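BH2621 protein (Bacillus halodurans, PDB 2QML) is of unknown function but probably acts as a GNAT-type N-acyltransferase, perhaps moving fatty acyl groups onto a lysine amino group in siderophore synthesis. Local coordinates at residues A[125-130]-A[159-164]. Numbering follows the deposited sequence.
Sequences PLLLAI and KKCGFQ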
loop_
_atom_site.group_PDB
_atom_site.type_symbol
_atom_site.label_atom_id
_atom_site.label_comp_id
_atom_site.label_asym_id
_atom_site.label_seq_id
_atom_site.Cartn_x
_atom_site.Cartn_y
_atom_site.Cartn_z
ATOM N N PRO A 125 -8.315 -1.274 -8.469
ATOM C CA PRO A 125 -8.692 -2.641 -8.049
ATOM C C PRO A 125 -7.684 -3.288 -7.081
ATOM O O PRO A 125 -8.069 -4.057 -6.187
ATOM C CB PRO A 125 -8.787 -3.410 -9.388
ATOM C CG PRO A 125 -7.979 -2.615 -10.366
ATOM C CD PRO A 125 -8.210 -1.181 -9.937
ATOM N N LEU A 126 -6.402 -2.991 -7.257
ATOM C CA LEU A 126 -5.373 -3.540 -6.376
ATOM C C LEU A 126 -5.494 -2.999 -4.960
ATOM O O LEU A 126 -5.505 -3.760 -3.993
ATOM C CB LEU A 126 -3.998 -3.237 -6.905
ATOM C CG LEU A 126 -3.553 -4.022 -8.126
ATOM C CD1 LEU A 126 -2.354 -3.320 -8.821
ATOM C CD2 LEU A 126 -3.262 -5.504 -7.760
ATOM N N LEU A 127 -5.561 -1.678 -4.835
ATOM C CA LEU A 127 -5.698 -1.062 -3.532
ATOM C C LEU A 127 -7.003 -1.485 -2.844
ATOM O O LEU A 127 -6.973 -1.791 -1.642
ATOM C CB LEU A 127 -5.591 0.461 -3.661
ATOM C CG LEU A 127 -5.757 1.207 -2.352
ATOM C CD1 LEU A 127 -4.670 0.904 -1.301
ATOM C CD2 LEU A 127 -5.860 2.792 -2.641
ATOM N N LEU A 128 -8.114 -1.526 -3.569
ATOM C CA LEU A 128 -9.378 -1.932 -2.981
ATOM C C LEU A 128 -9.276 -3.352 -2.476
ATOM O O LEU A 128 -9.774 -3.649 -1.388
ATOM C CB LEU A 128 -10.497 -1.766 -3.993
ATOM C CG LEU A 128 -10.888 -0.330 -4.349
ATOM C CD1 LEU A 128 -11.860 -0.366 -5.497
ATOM C CD2 LEU A 128 -11.490 0.421 -3.217
ATOM N N ALA A 129 -8.613 -4.234 -3.232
ATOM C CA ALA A 129 -8.470 -5.642 -2.797
ATOM C C ALA A 129 -7.675 -5.809 -1.496
ATOM O O ALA A 129 -8.098 -6.513 -0.556
ATOM C CB ALA A 129 -7.852 -6.520 -3.940
ATOM N N ILE A 130 -6.511 -5.187 -1.425
ATOM C CA ILE A 130 -5.674 -5.312 -0.237
ATOM C C ILE A 130 -6.331 -4.614 0.953
ATOM O O ILE A 130 -6.225 -5.130 2.071
ATOM C CB ILE A 130 -4.238 -4.861 -0.507
ATOM C CG1 ILE A 130 -3.322 -5.350 0.632
ATOM C CG2 ILE A 130 -4.145 -3.323 -0.748
ATOM C CD1 ILE A 130 -1.806 -5.160 0.442
ATOM N N LYS A 159 -8.401 9.346 -1.825
ATOM C CA LYS A 159 -9.720 9.947 -1.610
ATOM C C LYS A 159 -10.831 9.148 -2.296
ATOM O O LYS A 159 -11.890 8.929 -1.718
ATOM C CB LYS A 159 -9.751 11.387 -2.118
ATOM C CG LYS A 159 -9.028 12.371 -1.235
ATOM C CD LYS A 159 -9.100 13.783 -1.827
ATOM C CE LYS A 159 -8.229 14.741 -1.022
ATOM N NZ LYS A 159 -8.115 16.068 -1.687
ATOM N N LYS A 160 -10.584 8.703 -3.532
ATOM C CA LYS A 160 -11.568 7.947 -4.299
ATOM C C LYS A 160 -11.885 6.633 -3.620
ATOM O O LYS A 160 -12.995 6.117 -3.784
ATOM C CB LYS A 160 -11.068 7.729 -5.721
ATOM C CG LYS A 160 -11.246 8.957 -6.634
ATOM C CD LYS A 160 -12.411 8.844 -7.646
ATOM C CE LYS A 160 -12.090 7.729 -8.704
ATOM N NZ LYS A 160 -12.817 7.780 -10.016
ATOM N N CYS A 161 -10.941 6.086 -2.858
ATOM C CA CYS A 161 -11.155 4.846 -2.101
ATOM C C CYS A 161 -11.706 5.026 -0.693
ATOM O O CYS A 161 -11.820 4.042 0.031
ATOM C CB CYS A 161 -9.878 4.026 -2.050
ATOM S SG CYS A 161 -9.395 3.570 -3.724
ATOM N N GLY A 162 -12.058 6.250 -0.305
ATOM C CA GLY A 162 -12.682 6.481 0.989
ATOM C C GLY A 162 -11.840 7.219 2.018
ATOM O O GLY A 162 -12.364 7.587 3.057
ATOM N N PHE A 163 -10.561 7.418 1.731
ATOM C CA PHE A 163 -9.659 8.135 2.644
ATOM C C PHE A 163 -10.023 9.607 2.727
ATOM O O PHE A 163 -10.313 10.256 1.703
ATOM C CB PHE A 163 -8.182 8.027 2.243
ATOM C CG PHE A 163 -7.571 6.680 2.465
ATOM C CD1 PHE A 163 -7.783 5.627 1.577
ATOM C CD2 PHE A 163 -6.768 6.452 3.579
ATOM C CE1 PHE A 163 -7.224 4.377 1.804
ATOM C CE2 PHE A 163 -6.182 5.217 3.773
ATOM C CZ PHE A 163 -6.421 4.193 2.895
ATOM N N GLN A 164 -10.070 10.099 3.953
ATOM C CA GLN A 164 -10.279 11.520 4.241
ATOM C C GLN A 164 -8.975 12.153 4.723
ATOM O O GLN A 164 -8.332 11.645 5.627
ATOM C CB GLN A 164 -11.365 11.719 5.293
ATOM C CG GLN A 164 -12.763 11.324 4.752
#
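Cys161 wedges its side chain between Leu127 and Leu128, and the contact rests on this one residue; no hydrogen bond crosses it. From CA the bond to CB aims at helix 123-135, and CB already lies 4.1 Å from Leu128 CD2. One atom further, SG meets two methyls: Leu127 CD2 at 3.8 Å and Leu128 CD2, also at 3.8 Å. The two directions open by about 108° at sulfur, and each runs nearly perpendicular to the CB-SG bond, so the methyls lie at the sides of the sulfur and not beyond its end. Leu127 reaches it with CG anti to the backbone N (chi1 179°), which carries CD2 to the sulfur. Beyond the pair, Trp85 packs on Leu127, while Phe186, Trp190 and Trp193 of helix 183-194 pack on Leu128. Cys161 occupies the exit of helix 152-160, where Gly162 N bonds to Lys159 O at 3.0 Å and Phe163 N to Phe158 O. Positive phi at Gly162 completes this Schellman motif. The apolar contact of Cys161 joins helix 123-135, which follows strand 106-112 and the Gly-rich turn where GNAT relatives bind the CoA pyrophosphate, to the exit of helix 152-160 before strand 164-170, an arrangement consistent with the GNAT fold.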